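Local structure of flavodoxin-like domain (Synechococcus elongatus PCC 6301, 3HLY) at residues A[3-8]-A[32-37]; A[43-48]-A[73-78]; A[53-58]-A[81-86]. The protein is a flavodoxin-like domain that probably binds flavin mononucleotide and takes part in electron transfer, as flavodoxins do. All blocks are in the same frame, centred on the assembly; numbering follows the deposited sequence.

Interaction 1. Residues A[3-8]-A[32-37]; sequences VLIGYL and VEMVDL
Val32 sets CG1 against CD1 of Ile5 (3.5 Å), a branched methyl contact on the sheet face that helix 14-27 covers. At Glu33 the main chain does the work: its N bonds to Val3 O at 2.8 Å, almost straight at 175°, and its O takes the N-H of Ile5, the donor tilted 27° from the carbonyl plane. On the other face CD1 of Leu4 presses close to that oxygen. Met34, a selenomethionine, has a chain bent at chi2 and chi3 that brings CE back alongside Ile5, 3.5 Å from its CB. With an alanine here in place of the isoleucine, CE would probably keep only CB beside it and Val32 CG1 would lose its partner, opening a gap on this face. Val35 N bonds to Ile5 O, while its CG2 meets Leu4 CD1 (3.6 Å), apolar groups suited to the face under helix 42-51. Asp36 turns its carboxylate outside the pair, to Ser9 OG and Arg38 N. Leu37 N closes the row on Tyr7 O at 2.9 Å. Main-chain bonds thus hold the parallel pairing with apolar packing beside them, and the Ser9 bond ties this edge strand to the loop that in flavodoxins, and probably here, holds the flavin phosphate.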
ATOM      1  N   VAL A   3       1.706   1.107  10.068  1.00 27.00           N
ATOM      2  CA  VAL A   3       1.597   0.768   8.665  1.00 25.19           C
ATOM      3  C   VAL A   3       1.327   2.025   7.834  1.00 29.88           C
ATOM      4  O   VAL A   3       0.481   2.840   8.176  1.00 28.62           O
ATOM      5  CB  VAL A   3       0.487  -0.274   8.445  1.00 26.61           C
ATOM      6  CG1 VAL A   3       0.356  -0.603   6.962  1.00 20.57           C
ATOM      7  CG2 VAL A   3       0.812  -1.536   9.231  1.00 31.59           C
ATOM      8  N   LEU A   4       2.082   2.191   6.762  1.00 20.23           N
ATOM      9  CA  LEU A   4       1.904   3.340   5.894  1.00 19.73           C
ATOM     10  C   LEU A   4       1.104   2.901   4.685  1.00 25.96           C
ATOM     11  O   LEU A   4       1.487   1.969   4.002  1.00 22.06           O
ATOM     12  CB  LEU A   4       3.252   3.869   5.411  1.00 34.30           C
ATOM     13  CG  LEU A   4       3.213   4.874   4.243  1.00 47.49           C
ATOM     14  CD1 LEU A   4       2.558   6.192   4.687  1.00 49.11           C
ATOM     15  CD2 LEU A   4       4.618   5.140   3.755  1.00 54.26           C
ATOM     16  N   ILE A   5      -0.003   3.580   4.423  1.00 24.49           N
ATOM     17  CA  ILE A   5      -0.801   3.262   3.249  1.00 23.46           C
ATOM     18  C   ILE A   5      -0.641   4.417   2.267  1.00 25.33           C
ATOM     19  O   ILE A   5      -0.991   5.563   2.567  1.00 32.09           O
ATOM     20  CB  ILE A   5      -2.283   3.073   3.601  1.00 25.62           C
ATOM     21  CG1 ILE A   5      -2.421   1.905   4.586  1.00 40.31           C
ATOM     22  CG2 ILE A   5      -3.090   2.783   2.341  1.00 20.87           C
ATOM     23  CD1 ILE A   5      -3.857   1.563   4.945  1.00 48.60           C
ATOM     24  N   GLY A   6      -0.068   4.115   1.108  1.00 30.29           N
ATOM     25  CA  GLY A   6       0.135   5.128   0.091  1.00 27.19           C
ATOM     26  C   GLY A   6      -0.691   4.834  -1.147  1.00 40.25           C
ATOM     27  O   GLY A   6      -0.820   3.677  -1.558  1.00 31.11           O
ATOM     28  N   TYR A   7      -1.266   5.876  -1.739  1.00 39.87           N
ATOM     29  CA  TYR A   7      -2.083   5.717  -2.942  1.00 35.64           C
ATOM     30  C   TYR A   7      -2.244   7.056  -3.637  1.00 38.41           C
ATOM     31  O   TYR A   7      -1.735   8.068  -3.169  1.00 50.12           O
ATOM     32  CB  TYR A   7      -3.472   5.172  -2.592  1.00 37.36           C
ATOM     33  CG  TYR A   7      -4.214   6.012  -1.582  1.00 42.97           C
ATOM     34  CD1 TYR A   7      -3.841   6.005  -0.238  1.00 47.86           C
ATOM     35  CD2 TYR A   7      -5.264   6.849  -1.971  1.00 42.48           C
ATOM     36  CE1 TYR A   7      -4.486   6.808   0.692  1.00 45.33           C
ATOM     37  CE2 TYR A   7      -5.920   7.665  -1.040  1.00 41.65           C
ATOM     38  CZ  TYR A   7      -5.521   7.635   0.290  1.00 46.15           C
ATOM     39  OH  TYR A   7      -6.150   8.421   1.227  1.00 53.70           O
ATOM     40  N   LEU A   8      -2.955   7.059  -4.761  1.00 45.09           N
ATOM     41  CA  LEU A   8      -3.196   8.300  -5.486  1.00 48.72           C
ATOM     42  C   LEU A   8      -4.627   8.753  -5.261  1.00 44.48           C
ATOM     43  O   LEU A   8      -5.572   7.988  -5.450  1.00 47.47           O
ATOM     44  CB  LEU A   8      -2.956   8.128  -6.992  1.00 41.53           C
ATOM     45  CG  LEU A   8      -1.518   8.103  -7.508  1.00 53.92           C
ATOM     46  CD1 LEU A   8      -0.860   6.795  -7.115  1.00 62.37           C
ATOM     47  CD2 LEU A   8      -1.524   8.245  -9.027  1.00 61.91           C
ATOM     48  N   VAL A  32      -2.426   3.611  11.559  1.00 27.37           N
ATOM     49  CA  VAL A  32      -2.290   3.724  10.118  1.00 31.46           C
ATOM     50  C   VAL A  32      -1.956   5.125   9.634  1.00 34.36           C
ATOM     51  O   VAL A  32      -2.621   6.100   9.994  1.00 42.08           O
ATOM     52  CB  VAL A  32      -3.574   3.271   9.433  1.00 35.87           C
ATOM     53  CG1 VAL A  32      -3.419   3.355   7.926  1.00 42.88           C
ATOM     54  CG2 VAL A  32      -3.904   1.862   9.892  1.00 35.10           C
ATOM     55  N   GLU A  33      -0.924   5.229   8.811  1.00 24.67           N
ATOM     56  CA  GLU A  33      -0.554   6.529   8.284  1.00 25.17           C
ATOM     57  C   GLU A  33      -0.830   6.561   6.788  1.00 29.66           C
ATOM     58  O   GLU A  33      -0.216   5.835   6.011  1.00 35.65           O
ATOM     59  CB  GLU A  33       0.919   6.819   8.594  1.00 30.26           C
ATOM     60  CG  GLU A  33       1.393   8.197   8.184  1.00 39.25           C
ATOM     61  CD  GLU A  33       2.625   8.633   8.958  1.00 56.58           C
ATOM     62  OE1 GLU A  33       3.612   7.866   9.013  1.00 67.14           O
ATOM     63  OE2 GLU A  33       2.609   9.753   9.512  1.00 57.72           O
HETATM   64  N   MSE A  34      -1.783   7.401   6.401  1.00 29.26           N
HETATM   65  CA  MSE A  34      -2.185   7.534   5.009  1.00 24.53           C
HETATM   66  C   MSE A  34      -1.454   8.691   4.348  1.00 27.74           C
HETATM   67  O   MSE A  34      -1.273   9.749   4.940  1.00 31.42           O
HETATM   68  CB  MSE A  34      -3.685   7.768   4.933  1.00 26.63           C
HETATM   69  CG  MSE A  34      -4.437   6.952   5.949  1.00 45.05           C
HETATM   70 SE   MSE A  34      -6.022   6.215   5.192  1.00124.83          SE
HETATM   71  CE  MSE A  34      -5.226   4.790   4.169  1.00 43.90           C
ATOM     72  N   VAL A  35      -1.058   8.472   3.107  1.00 24.66           N
ATOM     73  CA  VAL A  35      -0.327   9.459   2.339  1.00 35.76           C
ATOM     74  C   VAL A  35      -0.853   9.479   0.913  1.00 38.19           C
ATOM     75  O   VAL A  35      -1.200   8.437   0.365  1.00 37.32           O
ATOM     76  CB  VAL A  35       1.184   9.109   2.357  1.00 46.57           C
ATOM     77  CG1 VAL A  35       1.903   9.772   1.200  1.00 58.67           C
ATOM     78  CG2 VAL A  35       1.792   9.543   3.684  1.00 38.53           C
ATOM     79  N   ASP A  36      -0.944  10.676   0.335  1.00 40.03           N
ATOM     80  CA  ASP A  36      -1.406  10.849  -1.034  1.00 38.97           C
ATOM     81  C   ASP A  36      -0.126  11.078  -1.827  1.00 39.71           C
ATOM     82  O   ASP A  36       0.539  12.098  -1.653  1.00 38.75           O
ATOM     83  CB  ASP A  36      -2.312  12.077  -1.146  1.00 45.48           C
ATOM     84  CG  ASP A  36      -2.861  12.286  -2.551  1.00 54.86           C
ATOM     85  OD1 ASP A  36      -2.599  11.453  -3.449  1.00 52.98           O
ATOM     86  OD2 ASP A  36      -3.573  13.298  -2.756  1.00 62.11           O
ATOM     87  N   LEU A  37       0.215  10.125  -2.688  1.00 31.70           N
ATOM     88  CA  LEU A  37       1.436  10.211  -3.479  1.00 35.54           C
ATOM     89  C   LEU A  37       1.465  11.427  -4.420  1.00 47.39           C
ATOM     90  O   LEU A  37       2.534  11.962  -4.727  1.00 48.32           O
ATOM     91  CB  LEU A  37       1.613   8.903  -4.248  1.00 35.14           C
ATOM     92  CG  LEU A  37       1.549   7.668  -3.321  1.00 40.87           C
ATOM     93  CD1 LEU A  37       1.684   6.397  -4.130  1.00 33.81           C
ATOM     94  CD2 LEU A  37       2.647   7.744  -2.262  1.00 32.01           C
TER

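Interaction 2. Residues A[43-48]-A[73-78]; sequences QELIEA and STIFAA
Thr74 turns CG2 anti to its own backbone N (chi1 -55° for OG1), which sends the methyl across to Leu45 and Ile46 while the hydroxyl stays beside its own helix. Leu45 likewise has CG anti to N, chi1 180°, carrying CD2 across the groove between the two helices. There CD2 comes 3.9 Å from Thr74 CB and, more loosely, reaches Ile75 CG1 at 4.3 Å. Leu45 and Thr74 approach at a slant. Ile46 instead meets Thr74 at about a right angle, its CG1 lying only 3.3 Å from Thr74 CG2, a tight fit for two carbons. One turn further along helix 66-78, Ala78 faces the same neighbour, with CB 4.2 Å from Ile46 O; its small methyl suits a place where main chain lies opposite.

The helix segments run in roughly the same direction, 36° apart with axes 9.3 Å from each other at closest approach, as expected of successive helices laid on one face of a parallel alpha/beta sheet. Leu45 and Ile75 sit at the sheet side, where Leu45 also touches Val35; Ile46 lies at the exposed margin. Leucine and isoleucine therefore suit the inner position, and threonine the middle, because its hydroxyl is bonded to Thr70 O within its own helix and only its carbon branch need face the partner. The contact is consequently one of shape and apolar packing: with no polar bond between the segments, its hold depends on how well the methyl groups fit.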
ATOM      1  N   GLN A  43      10.337  14.434   2.081  1.00 73.63           N
ATOM      2  CA  GLN A  43      11.121  14.352   3.312  1.00 77.27           C
ATOM      3  C   GLN A  43      10.420  13.610   4.449  1.00 69.54           C
ATOM      4  O   GLN A  43      11.041  12.831   5.172  1.00 66.71           O
ATOM      5  CB  GLN A  43      11.512  15.760   3.768  1.00 78.17           C
ATOM      6  N   GLU A  44       9.131  13.865   4.622  1.00 63.66           N
ATOM      7  CA  GLU A  44       8.386  13.192   5.670  1.00 66.63           C
ATOM      8  C   GLU A  44       8.064  11.771   5.221  1.00 66.97           C
ATOM      9  O   GLU A  44       8.122  10.831   6.021  1.00 61.85           O
ATOM     10  CB  GLU A  44       7.107  13.964   5.989  1.00 72.10           C
ATOM     11  CG  GLU A  44       6.269  14.327   4.780  1.00 80.98           C
ATOM     12  CD  GLU A  44       5.068  15.177   5.153  1.00 89.01           C
ATOM     13  OE1 GLU A  44       4.297  15.568   4.246  1.00 88.46           O
ATOM     14  OE2 GLU A  44       4.898  15.453   6.364  1.00 87.29           O
ATOM     15  N   LEU A  45       7.732  11.620   3.939  1.00 62.87           N
ATOM     16  CA  LEU A  45       7.425  10.309   3.380  1.00 47.52           C
ATOM     17  C   LEU A  45       8.560   9.373   3.778  1.00 52.94           C
ATOM     18  O   LEU A  45       8.323   8.272   4.271  1.00 55.63           O
ATOM     19  CB  LEU A  45       7.310  10.399   1.857  1.00 40.59           C
ATOM     20  CG  LEU A  45       7.001   9.128   1.061  1.00 35.55           C
ATOM     21  CD1 LEU A  45       5.627   8.589   1.435  1.00 37.86           C
ATOM     22  CD2 LEU A  45       7.050   9.437  -0.421  1.00 34.93           C
ATOM     23  N   ILE A  46       9.795   9.837   3.594  1.00 52.99           N
ATOM     24  CA  ILE A  46      10.983   9.053   3.933  1.00 63.03           C
ATOM     25  C   ILE A  46      10.968   8.530   5.370  1.00 63.66           C
ATOM     26  O   ILE A  46      11.172   7.338   5.617  1.00 67.15           O
ATOM     27  CB  ILE A  46      12.272   9.887   3.741  1.00 66.66           C
ATOM     28  CG1 ILE A  46      12.422  10.279   2.272  1.00 78.31           C
ATOM     29  CG2 ILE A  46      13.485   9.087   4.190  1.00 66.02           C
ATOM     30  CD1 ILE A  46      13.629  11.156   1.990  1.00 86.23           C
ATOM     31  N   GLU A  47      10.750   9.425   6.324  1.00 65.92           N
ATOM     32  CA  GLU A  47      10.726   9.019   7.724  1.00 68.04           C
ATOM     33  C   GLU A  47       9.530   8.097   7.961  1.00 51.52           C
ATOM     34  O   GLU A  47       9.633   7.102   8.682  1.00 54.41           O
ATOM     35  CB  GLU A  47      10.673  10.256   8.632  1.00 74.39           C
ATOM     36  CG  GLU A  47      11.977  11.065   8.624  1.00 90.70           C
ATOM     37  CD  GLU A  47      11.932  12.307   9.513  1.00107.00           C
ATOM     38  OE1 GLU A  47      11.106  13.208   9.246  1.00108.26           O
ATOM     39  OE2 GLU A  47      12.726  12.383  10.480  1.00112.58           O
ATOM     40  N   ALA A  48       8.409   8.427   7.330  1.00 22.56           N
ATOM     41  CA  ALA A  48       7.205   7.623   7.451  1.00 31.01           C
ATOM     42  C   ALA A  48       7.463   6.188   6.989  1.00 32.97           C
ATOM     43  O   ALA A  48       7.037   5.240   7.629  1.00 34.89           O
ATOM     44  CB  ALA A  48       6.082   8.238   6.626  1.00 27.38           C
ATOM     45  N   SER A  73       9.583   6.520  -6.191  1.00 53.38           N
ATOM     46  CA  SER A  73      11.017   6.274  -6.047  1.00 45.32           C
ATOM     47  C   SER A  73      11.472   6.434  -4.602  1.00 47.92           C
ATOM     48  O   SER A  73      12.367   5.724  -4.134  1.00 45.59           O
ATOM     49  CB  SER A  73      11.811   7.239  -6.930  1.00 47.50           C
ATOM     50  OG  SER A  73      11.558   6.996  -8.305  1.00 70.34           O
ATOM     51  N   THR A  74      10.849   7.367  -3.890  1.00 47.44           N
ATOM     52  CA  THR A  74      11.212   7.606  -2.506  1.00 51.32           C
ATOM     53  C   THR A  74      10.841   6.431  -1.595  1.00 52.24           C
ATOM     54  O   THR A  74      11.512   6.179  -0.589  1.00 52.48           O
ATOM     55  CB  THR A  74      10.548   8.887  -1.977  1.00 50.62           C
ATOM     56  OG1 THR A  74      10.883   9.986  -2.837  1.00 56.07           O
ATOM     57  CG2 THR A  74      11.033   9.185  -0.570  1.00 42.59           C
ATOM     58  N   ILE A  75       9.763   5.726  -1.937  1.00 41.07           N
ATOM     59  CA  ILE A  75       9.339   4.571  -1.144  1.00 33.75           C
ATOM     60  C   ILE A  75      10.350   3.443  -1.379  1.00 41.67           C
ATOM     61  O   ILE A  75      10.865   2.849  -0.433  1.00 38.06           O
ATOM     62  CB  ILE A  75       7.905   4.111  -1.551  1.00 23.16           C
ATOM     63  CG1 ILE A  75       6.891   5.195  -1.159  1.00 27.58           C
ATOM     64  CG2 ILE A  75       7.566   2.763  -0.899  1.00 22.56           C
ATOM     65  CD1 ILE A  75       5.474   4.953  -1.661  1.00 24.42           C
ATOM     66  N   PHE A  76      10.646   3.169  -2.646  1.00 44.63           N
ATOM     67  CA  PHE A  76      11.600   2.114  -2.991  1.00 41.75           C
ATOM     68  C   PHE A  76      12.951   2.388  -2.352  1.00 48.50           C
ATOM     69  O   PHE A  76      13.591   1.486  -1.799  1.00 50.61           O
ATOM     70  CB  PHE A  76      11.738   2.007  -4.511  1.00 33.80           C
ATOM     71  CG  PHE A  76      10.589   1.305  -5.170  1.00 42.35           C
ATOM     72  CD1 PHE A  76       9.985   1.838  -6.299  1.00 57.97           C
ATOM     73  CD2 PHE A  76      10.110   0.100  -4.663  1.00 47.87           C
ATOM     74  CE1 PHE A  76       8.919   1.184  -6.914  1.00 65.21           C
ATOM     75  CE2 PHE A  76       9.045  -0.564  -5.272  1.00 52.31           C
ATOM     76  CZ  PHE A  76       8.450  -0.025  -6.394  1.00 59.82           C
ATOM     77  N   ALA A  77      13.378   3.641  -2.415  1.00 45.86           N
ATOM     78  CA  ALA A  77      14.648   4.029  -1.826  1.00 50.54           C
ATOM     79  C   ALA A  77      14.657   3.797  -0.317  1.00 47.30           C
ATOM     80  O   ALA A  77      15.658   3.377   0.230  1.00 51.28           O
ATOM     81  CB  ALA A  77      14.943   5.502  -2.142  1.00 46.85           C
ATOM     82  N   ALA A  78      13.539   4.045   0.357  1.00 43.23           N
ATOM     83  CA  ALA A  78      13.493   3.870   1.808  1.00 34.64           C
ATOM     84  C   ALA A  78      13.016   2.513   2.331  1.00 36.18           C
ATOM     85  O   ALA A  78      13.251   2.186   3.501  1.00 39.58           O
ATOM     86  CB  ALA A  78      12.651   4.981   2.431  1.00 37.90           C
TER

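Interaction 3. Residues A[53-58]-A[81-86]; sequences RGIVLG and NKQAIG
Ile55 is flanked on its side of the sheet by Gln83 and Ile85, and crosses each of them at a slant. Its CD1 comes up to the amide end of Gln83, 3.4 Å from OE1, while its CG2 stands 4.1 Å from CD1 of Ile85. Gln83 has CG between the backbone N and the carbonyl carbon (chi1 55°), and from there the extended chain reaches across, steeply to the strands, to the Ile55 side, where its OE1 accepts a bond from His80 N; a long amide can thus serve the turn and still bring its end against the methyl of Ile55. Nearer the backbone, CB of Gln83 sits 3.2 Å from Arg53 O, whose bond from Ala84 N is weak.

These strands belong to the beta-alpha-beta unit in which helix 66-78 connects strand 54-58 to strand 84-88, the repeating right-handed crossover of the flavodoxin fold. Beyond the weak first bond the pairing tightens: Ile55 N donates to Ala84 O, Gly86 N to Ile55 O at 2.7 Å, and Leu57 N to Gly86 O at 2.9 Å.

On the opposite face Val56 stands beside Gly86, with CG1 3.7 Å from Gly86 O. A side chain on Gly86 would point to this face and come very near Val56 CG2, so the glycine suits its place. Ile85 and Leu57, on the other side from Val56, touch Phe105 of helix 98-107, where large apolar groups fill the space between sheet and helix.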
ATOM      1  N   ARG A  53       6.181  -0.464   9.939  1.00 35.49           N
ATOM      2  CA  ARG A  53       6.396  -1.881  10.141  1.00 44.34           C
ATOM      3  C   ARG A  53       5.883  -2.547   8.855  1.00 46.19           C
ATOM      4  O   ARG A  53       6.354  -3.608   8.432  1.00 38.29           O
ATOM      5  CB  ARG A  53       5.627  -2.353  11.376  1.00 53.23           C
ATOM      6  CG  ARG A  53       6.066  -3.707  11.881  1.00 75.22           C
ATOM      7  CD  ARG A  53       5.822  -3.884  13.385  1.00 81.40           C
ATOM      8  NE  ARG A  53       5.892  -5.295  13.766  1.00 83.42           N
ATOM      9  CZ  ARG A  53       6.967  -6.063  13.614  1.00 91.39           C
ATOM     10  NH1 ARG A  53       8.083  -5.562  13.099  1.00 92.74           N
ATOM     11  NH2 ARG A  53       6.917  -7.344  13.949  1.00 96.37           N
ATOM     12  N   GLY A  54       4.934  -1.876   8.216  1.00 36.89           N
ATOM     13  CA  GLY A  54       4.364  -2.390   6.997  1.00 29.99           C
ATOM     14  C   GLY A  54       4.032  -1.268   6.048  1.00 26.08           C
ATOM     15  O   GLY A  54       3.771  -0.127   6.455  1.00 23.78           O
ATOM     16  N   ILE A  55       4.068  -1.606   4.769  1.00 21.41           N
ATOM     17  CA  ILE A  55       3.772  -0.672   3.710  1.00 25.98           C
ATOM     18  C   ILE A  55       2.657  -1.249   2.821  1.00 25.46           C
ATOM     19  O   ILE A  55       2.735  -2.390   2.386  1.00 26.04           O
ATOM     20  CB  ILE A  55       5.008  -0.441   2.837  1.00 29.01           C
ATOM     21  CG1 ILE A  55       6.171   0.085   3.695  1.00 31.30           C
ATOM     22  CG2 ILE A  55       4.675   0.518   1.723  1.00 37.11           C
ATOM     23  CD1 ILE A  55       7.476   0.124   2.953  1.00 27.48           C
ATOM     24  N   VAL A  56       1.622  -0.462   2.582  1.00 19.52           N
ATOM     25  CA  VAL A  56       0.528  -0.877   1.709  1.00 16.32           C
ATOM     26  C   VAL A  56       0.521   0.139   0.580  1.00 20.45           C
ATOM     27  O   VAL A  56       0.481   1.351   0.827  1.00 25.99           O
ATOM     28  CB  VAL A  56      -0.812  -0.840   2.422  1.00 23.07           C
ATOM     29  CG1 VAL A  56      -1.947  -1.119   1.424  1.00 22.79           C
ATOM     30  CG2 VAL A  56      -0.818  -1.871   3.525  1.00 22.85           C
ATOM     31  N   LEU A  57       0.583  -0.358  -0.647  1.00 17.41           N
ATOM     32  CA  LEU A  57       0.599   0.495  -1.825  1.00 29.74           C
ATOM     33  C   LEU A  57      -0.469   0.126  -2.870  1.00 28.23           C
ATOM     34  O   LEU A  57      -0.684  -1.048  -3.172  1.00 28.12           O
ATOM     35  CB  LEU A  57       1.986   0.401  -2.463  1.00 37.94           C
ATOM     36  CG  LEU A  57       2.382   1.420  -3.513  1.00 44.99           C
ATOM     37  CD1 LEU A  57       2.435   2.786  -2.855  1.00 43.24           C
ATOM     38  CD2 LEU A  57       3.739   1.036  -4.121  1.00 40.62           C
ATOM     39  N   GLY A  58      -1.151   1.130  -3.405  1.00 26.20           N
ATOM     40  CA  GLY A  58      -2.127   0.870  -4.448  1.00 22.15           C
ATOM     41  C   GLY A  58      -1.312   0.941  -5.729  1.00 34.07           C
ATOM     42  O   GLY A  58      -0.319   1.665  -5.766  1.00 35.72           O
ATOM     43  N   ASN A  81      14.459  -4.543   4.215  1.00 28.76           N
ATOM     44  CA  ASN A  81      14.201  -5.945   4.541  1.00 38.18           C
ATOM     45  C   ASN A  81      13.487  -6.377   5.809  1.00 43.19           C
ATOM     46  O   ASN A  81      13.223  -7.563   5.965  1.00 56.38           O
ATOM     47  CB  ASN A  81      15.505  -6.747   4.458  1.00 44.97           C
ATOM     48  CG  ASN A  81      16.563  -6.258   5.441  1.00 59.32           C
ATOM     49  OD1 ASN A  81      16.310  -6.116   6.640  1.00 67.67           O
ATOM     50  ND2 ASN A  81      17.761  -6.009   4.931  1.00 67.02           N
ATOM     51  N   LYS A  82      13.166  -5.469   6.717  1.00 32.77           N
ATOM     52  CA  LYS A  82      12.496  -5.888   7.945  1.00 46.56           C
ATOM     53  C   LYS A  82      10.981  -5.643   7.924  1.00 51.11           C
ATOM     54  O   LYS A  82      10.299  -5.833   8.936  1.00 53.86           O
ATOM     55  CB  LYS A  82      13.112  -5.165   9.124  1.00 42.06           C
ATOM     56  N   GLN A  83      10.455  -5.243   6.772  1.00 52.83           N
ATOM     57  CA  GLN A  83       9.035  -4.926   6.681  1.00 52.57           C
ATOM     58  C   GLN A  83       8.210  -5.706   5.657  1.00 44.05           C
ATOM     59  O   GLN A  83       8.755  -6.406   4.794  1.00 33.98           O
ATOM     60  CB  GLN A  83       8.886  -3.417   6.461  1.00 51.78           C
ATOM     61  CG  GLN A  83       9.658  -2.860   5.269  1.00 42.20           C
ATOM     62  CD  GLN A  83       9.940  -1.359   5.400  1.00 41.04           C
ATOM     63  OE1 GLN A  83      10.406  -0.716   4.460  1.00 34.90           O
ATOM     64  NE2 GLN A  83       9.656  -0.803   6.577  1.00 30.45           N
ATOM     65  N   ALA A  84       6.888  -5.596   5.785  1.00 34.36           N
ATOM     66  CA  ALA A  84       5.957  -6.281   4.882  1.00 26.74           C
ATOM     67  C   ALA A  84       5.383  -5.314   3.844  1.00 28.46           C
ATOM     68  O   ALA A  84       5.243  -4.121   4.098  1.00 26.56           O
ATOM     69  CB  ALA A  84       4.826  -6.900   5.682  1.00 32.42           C
ATOM     70  N   ILE A  85       5.040  -5.851   2.677  1.00 29.26           N
ATOM     71  CA  ILE A  85       4.473  -5.069   1.601  1.00 23.95           C
ATOM     72  C   ILE A  85       3.099  -5.630   1.238  1.00 27.17           C
ATOM     73  O   ILE A  85       2.959  -6.825   0.965  1.00 21.96           O
ATOM     74  CB  ILE A  85       5.376  -5.103   0.340  1.00 21.87           C
ATOM     75  CG1 ILE A  85       4.698  -4.345  -0.805  1.00 29.40           C
ATOM     76  CG2 ILE A  85       5.671  -6.538  -0.076  1.00 24.19           C
ATOM     77  CD1 ILE A  85       4.563  -2.869  -0.542  1.00 23.28           C
ATOM     78  N   GLY A  86       2.091  -4.772   1.299  1.00 29.26           N
ATOM     79  CA  GLY A  86       0.745  -5.174   0.931  1.00 19.90           C
ATOM     80  C   GLY A  86       0.438  -4.436  -0.352  1.00 25.08           C
ATOM     81  O   GLY A  86       0.504  -3.211  -0.392  1.00 35.36           O
TER

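Overall arrangement
Interactions 1 and 3 are parallel strand pairings in one sheet, linked directly where strands 3-7 and 54-58 lie side by side, with Leu4 and Gly6 probably bonded to Val56. Interaction 3, between inner strands, is almost wholly buried; interaction 1 includes the outermost strand 32-36 and so carries exposed residues such as Glu33. Interaction 2 differs in kind: its centre lies about 13 Å from the centre of the chain, against about 7 Å for the centres of the other two, and it joins two helices through methyl packing where the sheet contacts rely on main-chain bonds. Its inner residues Leu45 and Ile75 rest on Val35, Leu37 and Leu57, so the helix layer sits on both strand pairs.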